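Local atomic coordinates of CheQ (Campylobacter jejuni subsp. jejuni, PDB entry 6A51), a protein that controls, along with CheP, transcription of the core chemotaxis operon cheVAW. Residues H26-A31 with Q74-C79; I60-R65 with I122-L127. All blocks are in the same frame, centred on the assembly; numbering follows the deposited sequence.

Contact 1: H26-A31 with Q74-C79; sequences HYILNA and QALRQC
Ile28, on the strand 27-29, points its side chain at the end of the helix 73-77 and meets Leu76 and Cys79 there. Its CB is the first atom in range, lying 4.2 Å from CB of Cys79. From this branch point CG2 enters the angle between the two partners, 3.9 Å from Leu76 CD1 and equally far from Cys79 CB. The other branch leaves through CG1. With the outer torsion extended (chi2 -168°), the terminal CD1 comes to 3.6 Å from Leu76 CD1 and 4.0 Å from Cys79 SG. One methyl of Leu76 thus touches both branches of Ile28, and the two side chains cross at about a right angle.

Leu76 starts out across the line between the segments, but its CG is anti to the backbone N (chi1 174°), which brings CD1 over to the strand. Cys79, just beyond the helix, points its CB toward Ile28, and its backbone N bonds to Leu76 O at 2.9 Å, tying the two partners of Ile28 together. Phe33 of helix 30-37 also packs on both Ile28 and Cys79, while Arg65 lies against Ile28 and Leu76.

The chemistry is that of a small hydrophobic patch, burying 142 Å² in all, which sets the C-terminal end of helix 73-77 against strand 27-29, an outermost strand of the mixed sheet. The contacts across it are carbon to carbon, plus the cysteine sulfur against the isoleucine tip, so it is held by apolar packing.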
ATOM      1  N   HIS A  26       1.227  11.498  -0.970  1.00 46.54           N
ATOM      2  CA  HIS A  26       0.518  12.715  -0.624  1.00 36.00           C
ATOM      3  C   HIS A  26      -0.491  12.543   0.522  1.00 40.69           C
ATOM      4  O   HIS A  26      -1.325  13.431   0.700  1.00 41.04           O
ATOM      5  CB  HIS A  26      -0.200  13.238  -1.870  1.00 40.26           C
ATOM      6  CG  HIS A  26       0.719  13.501  -3.019  1.00 49.73           C
ATOM      7  ND1 HIS A  26       1.952  14.097  -2.858  1.00 51.30           N
ATOM      8  CD2 HIS A  26       0.587  13.249  -4.343  1.00 52.92           C
ATOM      9  CE1 HIS A  26       2.544  14.199  -4.034  1.00 48.35           C
ATOM     10  NE2 HIS A  26       1.738  13.691  -4.952  1.00 64.70           N
ATOM     11  N   TYR A  27      -0.451  11.460   1.296  1.00 35.87           N
ATOM     12  CA  TYR A  27      -1.486  11.181   2.279  1.00 29.63           C
ATOM     13  C   TYR A  27      -0.872  10.825   3.622  1.00 35.23           C
ATOM     14  O   TYR A  27       0.252  10.323   3.707  1.00 43.84           O
ATOM     15  CB  TYR A  27      -2.397  10.016   1.852  1.00 25.81           C
ATOM     16  CG  TYR A  27      -3.306  10.305   0.682  1.00 29.87           C
ATOM     17  CD1 TYR A  27      -2.899  10.056  -0.620  1.00 33.91           C
ATOM     18  CD2 TYR A  27      -4.584  10.805   0.879  1.00 31.34           C
ATOM     19  CE1 TYR A  27      -3.740  10.299  -1.698  1.00 31.89           C
ATOM     20  CE2 TYR A  27      -5.429  11.061  -0.193  1.00 37.87           C
ATOM     21  CZ  TYR A  27      -5.007  10.800  -1.479  1.00 34.64           C
ATOM     22  OH  TYR A  27      -5.856  11.061  -2.544  1.00 38.15           O
ATOM     23  N   ILE A  28      -1.649  11.053   4.680  1.00 30.22           N
ATOM     24  CA  ILE A  28      -1.327  10.543   6.005  1.00 35.81           C
ATOM     25  C   ILE A  28      -2.496   9.698   6.493  1.00 39.14           C
ATOM     26  O   ILE A  28      -3.638   9.840   6.048  1.00 37.51           O
ATOM     27  CB  ILE A  28      -1.022  11.660   7.021  1.00 43.87           C
ATOM     28  CG1 ILE A  28      -2.269  12.514   7.231  1.00 39.09           C
ATOM     29  CG2 ILE A  28       0.150  12.516   6.552  1.00 43.09           C
ATOM     30  CD1 ILE A  28      -2.006  13.775   7.971  1.00 47.45           C
ATOM     31  N   LEU A  29      -2.190   8.804   7.417  1.00 28.96           N
ATOM     32  CA  LEU A  29      -3.194   7.913   7.961  1.00 31.04           C
ATOM     33  C   LEU A  29      -4.005   8.650   9.028  1.00 47.16           C
ATOM     34  O   LEU A  29      -3.438   9.257   9.940  1.00 47.70           O
ATOM     35  CB  LEU A  29      -2.499   6.686   8.531  1.00 28.00           C
ATOM     36  CG  LEU A  29      -3.320   5.547   9.096  1.00 37.73           C
ATOM     37  CD1 LEU A  29      -3.913   4.729   7.980  1.00 29.02           C
ATOM     38  CD2 LEU A  29      -2.412   4.691   9.956  1.00 44.10           C
ATOM     39  N   ASN A  30      -5.333   8.623   8.904  1.00 43.19           N
ATOM     40  CA  ASN A  30      -6.163   9.361   9.852  1.00 39.09           C
ATOM     41  C   ASN A  30      -6.022   8.797  11.259  1.00 41.62           C
ATOM     42  O   ASN A  30      -5.989   9.553  12.235  1.00 41.04           O
ATOM     43  CB  ASN A  30      -7.629   9.339   9.411  1.00 43.38           C
ATOM     44  CG  ASN A  30      -8.558  10.018  10.426  1.00 42.66           C
ATOM     45  OD1 ASN A  30      -8.419  11.211  10.722  1.00 39.44           O
ATOM     46  ND2 ASN A  30      -9.509   9.258  10.956  1.00 30.04           N
ATOM     47  N   ALA A  31      -5.926   7.467  11.371  1.00 35.38           N
ATOM     48  CA  ALA A  31      -5.771   6.809  12.666  1.00 35.36           C
ATOM     49  C   ALA A  31      -4.599   7.373  13.453  1.00 41.94           C
ATOM     50  O   ALA A  31      -4.653   7.464  14.685  1.00 59.94           O
ATOM     51  CB  ALA A  31      -5.590   5.302  12.471  1.00 26.41           C
ATOM     52  N   GLN A  74       1.334  21.290  12.949  1.00 68.01           N
ATOM     53  CA  GLN A  74       2.284  20.644  13.845  1.00 75.33           C
ATOM     54  C   GLN A  74       2.065  19.135  13.863  1.00 70.61           C
ATOM     55  O   GLN A  74       3.006  18.356  13.667  1.00 70.15           O
ATOM     56  CB  GLN A  74       2.156  21.240  15.245  1.00 85.56           C
ATOM     57  CG  GLN A  74       3.374  21.038  16.122  1.00 78.91           C
ATOM     58  CD  GLN A  74       2.994  20.792  17.568  1.00 93.98           C
ATOM     59  OE1 GLN A  74       2.300  19.821  17.882  1.00 96.55           O
ATOM     60  NE2 GLN A  74       3.433  21.677  18.456  1.00 84.60           N
ATOM     61  N   ALA A  75       0.816  18.706  14.079  1.00 75.94           N
ATOM     62  CA  ALA A  75       0.499  17.280  14.081  1.00 62.88           C
ATOM     63  C   ALA A  75       0.769  16.643  12.724  1.00 63.56           C
ATOM     64  O   ALA A  75       1.172  15.475  12.648  1.00 52.13           O
ATOM     65  CB  ALA A  75      -0.957  17.065  14.485  1.00 53.37           C
ATOM     66  N   LEU A  76       0.541  17.383  11.642  1.00 54.84           N
ATOM     67  CA  LEU A  76       0.921  16.884  10.328  1.00 42.40           C
ATOM     68  C   LEU A  76       2.392  16.496  10.311  1.00 65.98           C
ATOM     69  O   LEU A  76       2.745  15.376   9.922  1.00 70.90           O
ATOM     70  CB  LEU A  76       0.628  17.940   9.264  1.00 44.51           C
ATOM     71  CG  LEU A  76       1.110  17.620   7.854  1.00 44.03           C
ATOM     72  CD1 LEU A  76       0.581  16.272   7.434  1.00 61.05           C
ATOM     73  CD2 LEU A  76       0.652  18.690   6.869  1.00 41.03           C
ATOM     74  N   ARG A  77       3.264  17.399  10.785  1.00 68.51           N
ATOM     75  CA  ARG A  77       4.706  17.205  10.658  1.00 57.08           C
ATOM     76  C   ARG A  77       5.213  15.999  11.443  1.00 45.21           C
ATOM     77  O   ARG A  77       6.262  15.454  11.097  1.00 69.83           O
ATOM     78  CB  ARG A  77       5.456  18.473  11.080  1.00 48.18           C
ATOM     79  CG  ARG A  77       5.490  19.562   9.994  1.00 62.59           C
ATOM     80  CD  ARG A  77       6.267  20.817  10.424  1.00 61.08           C
ATOM     81  NE  ARG A  77       5.758  21.400  11.670  1.00 92.36           N
ATOM     82  CZ  ARG A  77       4.891  22.413  11.737  1.00 92.70           C
ATOM     83  NH1 ARG A  77       4.421  22.973  10.624  1.00 65.25           N
ATOM     84  NH2 ARG A  77       4.491  22.871  12.926  1.00 76.58           N
ATOM     85  N   GLN A  78       4.491  15.543  12.460  1.00 35.75           N
ATOM     86  CA  GLN A  78       4.892  14.356  13.197  1.00 43.23           C
ATOM     87  C   GLN A  78       4.216  13.085  12.705  1.00 52.50           C
ATOM     88  O   GLN A  78       4.292  12.059  13.386  1.00 55.29           O
ATOM     89  CB  GLN A  78       4.623  14.539  14.693  1.00 49.74           C
ATOM     90  CG  GLN A  78       3.235  14.992  15.033  1.00 72.39           C
ATOM     91  CD  GLN A  78       3.167  15.636  16.404  1.00 85.22           C
ATOM     92  OE1 GLN A  78       2.562  16.702  16.582  1.00 79.34           O
ATOM     93  NE2 GLN A  78       3.798  14.991  17.386  1.00 62.28           N
ATOM     94  N   CYS A  79       3.561  13.119  11.545  1.00 64.27           N
ATOM     95  CA  CYS A  79       2.940  11.920  10.985  1.00 61.38           C
ATOM     96  C   CYS A  79       3.929  11.130  10.134  1.00 49.58           C
ATOM     97  O   CYS A  79       4.757  11.707   9.414  1.00 40.36           O
ATOM     98  CB  CYS A  79       1.721  12.277  10.134  1.00 59.88           C
ATOM     99  SG  CYS A  79       0.159  12.423  11.038  1.00 59.48           S
TER

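Contact 2: I60-R65 with I122-L127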
ATOM      1  N   ILE A  60     -10.226   1.995   5.863  1.00 41.95           N
ATOM      2  CA  ILE A  60      -9.190   2.799   6.487  1.00 33.01           C
ATOM      3  C   ILE A  60      -9.082   4.130   5.754  1.00 34.80           C
ATOM      4  O   ILE A  60      -8.972   4.182   4.521  1.00 30.87           O
ATOM      5  CB  ILE A  60      -7.864   2.024   6.493  1.00 33.32           C
ATOM      6  CG1 ILE A  60      -7.919   0.927   7.554  1.00 31.76           C
ATOM      7  CG2 ILE A  60      -6.679   2.952   6.726  1.00 28.05           C
ATOM      8  CD1 ILE A  60      -7.415  -0.365   7.056  1.00 23.26           C
ATOM      9  N   ILE A  61      -9.099   5.214   6.511  1.00 30.13           N
ATOM     10  CA  ILE A  61      -9.197   6.554   5.954  1.00 30.52           C
ATOM     11  C   ILE A  61      -7.812   7.157   5.857  1.00 29.93           C
ATOM     12  O   ILE A  61      -7.049   7.108   6.822  1.00 31.32           O
ATOM     13  CB  ILE A  61     -10.117   7.438   6.808  1.00 34.77           C
ATOM     14  CG1 ILE A  61     -11.522   6.845   6.817  1.00 33.49           C
ATOM     15  CG2 ILE A  61     -10.132   8.847   6.258  1.00 41.17           C
ATOM     16  CD1 ILE A  61     -12.066   6.622   5.429  1.00 29.64           C
ATOM     17  N   PHE A  62      -7.495   7.737   4.698  1.00 23.97           N
ATOM     18  CA  PHE A  62      -6.291   8.532   4.517  1.00 27.21           C
ATOM     19  C   PHE A  62      -6.688   9.969   4.186  1.00 33.06           C
ATOM     20  O   PHE A  62      -7.630  10.204   3.424  1.00 32.11           O
ATOM     21  CB  PHE A  62      -5.408   7.948   3.405  1.00 24.86           C
ATOM     22  CG  PHE A  62      -4.909   6.559   3.700  1.00 35.23           C
ATOM     23  CD1 PHE A  62      -5.686   5.451   3.403  1.00 25.03           C
ATOM     24  CD2 PHE A  62      -3.672   6.363   4.294  1.00 32.86           C
ATOM     25  CE1 PHE A  62      -5.243   4.175   3.689  1.00 28.11           C
ATOM     26  CE2 PHE A  62      -3.217   5.085   4.587  1.00 19.92           C
ATOM     27  CZ  PHE A  62      -4.004   3.990   4.284  1.00 23.53           C
ATOM     28  N   LEU A  63      -5.966  10.928   4.760  1.00 29.59           N
ATOM     29  CA  LEU A  63      -6.214  12.345   4.537  1.00 23.15           C
ATOM     30  C   LEU A  63      -5.163  12.897   3.592  1.00 27.78           C
ATOM     31  O   LEU A  63      -3.968  12.647   3.769  1.00 39.65           O
ATOM     32  CB  LEU A  63      -6.193  13.122   5.852  1.00 27.74           C
ATOM     33  CG  LEU A  63      -7.183  12.585   6.893  1.00 39.59           C
ATOM     34  CD1 LEU A  63      -6.965  13.200   8.274  1.00 26.81           C
ATOM     35  CD2 LEU A  63      -8.590  12.815   6.398  1.00 33.76           C
ATOM     36  N   HIS A  64      -5.606  13.642   2.592  1.00 33.05           N
ATOM     37  CA  HIS A  64      -4.668  14.281   1.685  1.00 33.13           C
ATOM     38  C   HIS A  64      -4.004  15.448   2.408  1.00 45.29           C
ATOM     39  O   HIS A  64      -4.687  16.231   3.083  1.00 45.50           O
ATOM     40  CB  HIS A  64      -5.403  14.735   0.427  1.00 34.94           C
ATOM     41  CG  HIS A  64      -4.502  15.070  -0.714  1.00 41.49           C
ATOM     42  ND1 HIS A  64      -3.522  16.036  -0.630  1.00 50.83           N
ATOM     43  CD2 HIS A  64      -4.435  14.570  -1.969  1.00 45.03           C
ATOM     44  CE1 HIS A  64      -2.887  16.115  -1.785  1.00 38.66           C
ATOM     45  NE2 HIS A  64      -3.423  15.240  -2.616  1.00 40.92           N
ATOM     46  N   ARG A  65      -2.668  15.554   2.279  1.00 39.65           N
ATOM     47  CA  ARG A  65      -1.889  16.452   3.140  1.00 46.31           C
ATOM     48  C   ARG A  65      -2.247  17.910   2.925  1.00 42.62           C
ATOM     49  O   ARG A  65      -2.133  18.719   3.854  1.00 52.93           O
ATOM     50  CB  ARG A  65      -0.393  16.275   2.901  1.00 41.02           C
ATOM     51  CG  ARG A  65       0.103  14.905   3.177  1.00 47.96           C
ATOM     52  CD  ARG A  65       1.472  14.623   2.580  1.00 40.18           C
ATOM     53  NE  ARG A  65       2.105  13.638   3.429  1.00 47.31           N
ATOM     54  CZ  ARG A  65       2.828  13.931   4.497  1.00 43.39           C
ATOM     55  NH1 ARG A  65       3.058  15.205   4.798  1.00 46.07           N
ATOM     56  NH2 ARG A  65       3.329  12.953   5.250  1.00 42.70           N
ATOM     57  N   ILE A 122      -1.729  -0.839  11.331  1.00 41.40           N
ATOM     58  CA  ILE A 122      -2.015  -1.019   9.911  1.00 51.72           C
ATOM     59  C   ILE A 122      -0.715  -1.390   9.198  1.00 45.51           C
ATOM     60  O   ILE A 122       0.297  -0.689   9.339  1.00 39.88           O
ATOM     61  CB  ILE A 122      -2.634   0.257   9.314  1.00 49.21           C
ATOM     62  CG1 ILE A 122      -3.793   0.751  10.183  1.00 39.54           C
ATOM     63  CG2 ILE A 122      -3.138  -0.010   7.920  1.00 42.33           C
ATOM     64  CD1 ILE A 122      -4.888  -0.277  10.346  1.00 39.53           C
ATOM     65  N   LYS A 123      -0.736  -2.483   8.427  1.00 35.62           N
ATOM     66  CA  LYS A 123       0.447  -2.957   7.703  1.00 39.90           C
ATOM     67  C   LYS A 123       0.506  -2.345   6.302  1.00 42.50           C
ATOM     68  O   LYS A 123      -0.480  -2.392   5.560  1.00 37.38           O
ATOM     69  CB  LYS A 123       0.444  -4.486   7.600  1.00 39.86           C
ATOM     70  CG  LYS A 123       1.833  -5.115   7.362  1.00 52.91           C
ATOM     71  CD  LYS A 123       1.738  -6.605   6.983  1.00 57.36           C
ATOM     72  CE  LYS A 123       1.056  -7.442   8.060  1.00 69.51           C
ATOM     73  NZ  LYS A 123       0.391  -8.675   7.509  1.00 46.26           N
ATOM     74  N   PHE A 124       1.664  -1.784   5.939  1.00 36.54           N
ATOM     75  CA  PHE A 124       1.904  -1.232   4.611  1.00 31.00           C
ATOM     76  C   PHE A 124       3.035  -1.978   3.904  1.00 30.65           C
ATOM     77  O   PHE A 124       3.919  -2.556   4.535  1.00 41.63           O
ATOM     78  CB  PHE A 124       2.258   0.258   4.667  1.00 26.23           C
ATOM     79  CG  PHE A 124       1.201   1.112   5.281  1.00 44.27           C
ATOM     80  CD1 PHE A 124       1.026   1.141   6.660  1.00 46.75           C
ATOM     81  CD2 PHE A 124       0.386   1.905   4.484  1.00 37.24           C
ATOM     82  CE1 PHE A 124       0.054   1.930   7.235  1.00 40.42           C
ATOM     83  CE2 PHE A 124      -0.583   2.707   5.048  1.00 42.71           C
ATOM     84  CZ  PHE A 124      -0.754   2.716   6.429  1.00 39.48           C
ATOM     85  N   VAL A 125       3.000  -1.945   2.573  1.00 30.36           N
ATOM     86  CA  VAL A 125       4.028  -2.529   1.717  1.00 27.52           C
ATOM     87  C   VAL A 125       4.571  -1.423   0.827  1.00 30.04           C
ATOM     88  O   VAL A 125       3.808  -0.571   0.355  1.00 26.04           O
ATOM     89  CB  VAL A 125       3.480  -3.680   0.845  1.00 18.29           C
ATOM     90  CG1 VAL A 125       4.530  -4.125  -0.140  1.00 32.30           C
ATOM     91  CG2 VAL A 125       3.046  -4.845   1.679  1.00 22.47           C
ATOM     92  N   ASN A 126       5.880  -1.428   0.585  1.00 32.87           N
ATOM     93  CA  ASN A 126       6.468  -0.411  -0.281  1.00 34.34           C
ATOM     94  C   ASN A 126       6.383  -0.921  -1.710  1.00 34.85           C
ATOM     95  O   ASN A 126       7.264  -1.640  -2.191  1.00 32.73           O
ATOM     96  CB  ASN A 126       7.902  -0.094   0.102  1.00 31.67           C
ATOM     97  CG  ASN A 126       8.412   1.145  -0.615  1.00 34.33           C
ATOM     98  OD1 ASN A 126       8.195   1.310  -1.818  1.00 36.89           O
ATOM     99  ND2 ASN A 126       9.050   2.037   0.120  1.00 34.63           N
ATOM    100  N   LEU A 127       5.305  -0.528  -2.396  1.00 32.17           N
ATOM    101  CA  LEU A 127       5.080  -0.998  -3.758  1.00 28.01           C
ATOM    102  C   LEU A 127       6.099  -0.393  -4.709  1.00 33.18           C
ATOM    103  O   LEU A 127       6.540  -1.050  -5.659  1.00 28.25           O
ATOM    104  CB  LEU A 127       3.664  -0.644  -4.205  1.00 31.02           C
ATOM    105  CG  LEU A 127       3.193  -1.140  -5.569  1.00 21.86           C
ATOM    106  CD1 LEU A 127       3.458  -2.605  -5.644  1.00 33.39           C
ATOM    107  CD2 LEU A 127       1.712  -0.893  -5.713  1.00 35.67           C
TER
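The backbones of 60-65 and 122-127 stay well apart, with the nearest CA atoms, those of Ile60 and Ile122, separated by 8.8 Å, so the two segments meet through side chains alone. Phe62 and Phe124 reach in from opposite directions and touch at their ring edges. Phe62 CE2 is 3.6 Å from Phe124 CE2, and Phe62 CZ is 3.7 Å from that same atom. Each edge lies near the plane of the other ring, yet the planes are nearly perpendicular, at about 80°; neither ring offers its face to the other, and the pair is neither stacked nor T-shaped. In both residues CG is anti to the carbonyl carbon (chi1 -62° and -60°), and the rings project into the gap. Beside them the partly exposed Ile60 and Ile122 meet tip to tip, CD1 to CD1, at 4.1 Å.

The meeting joins two sheets. Phe62 belongs to the mixed sheet, where Tyr27 and Leu29 of the adjoining strand 27-29 pack on it, and Phe124 is flanked by Phe85 and Leu87 of strand 85-87. Helix 88-95 receives Val125 and Leu127, farther along the second segment.

Overall arrangement
From the N terminus, strand 15-18 leads to strand 27-29, which runs into helix 30-37, and the chain returns through strands 52-55 and 62-64, the latter antiparallel to 27-29. Helix 73-77 comes back onto 27-29, closing contact 1 across 42 intervening residues. The chain then builds strand 85-87 and helix 88-95 before strand 122-126 closes contact 2 over 56 residues. Because 60-65 lies inside the loop of contact 1 and 122-127 beyond it, the two closures cross. Their centres are 10 Å apart, and a probable hydrogen bond from Leu63 N to Ile28 O links them. Contact 1 ties a helix to the mixed sheet; contact 2 ties that sheet to the three-stranded antiparallel one.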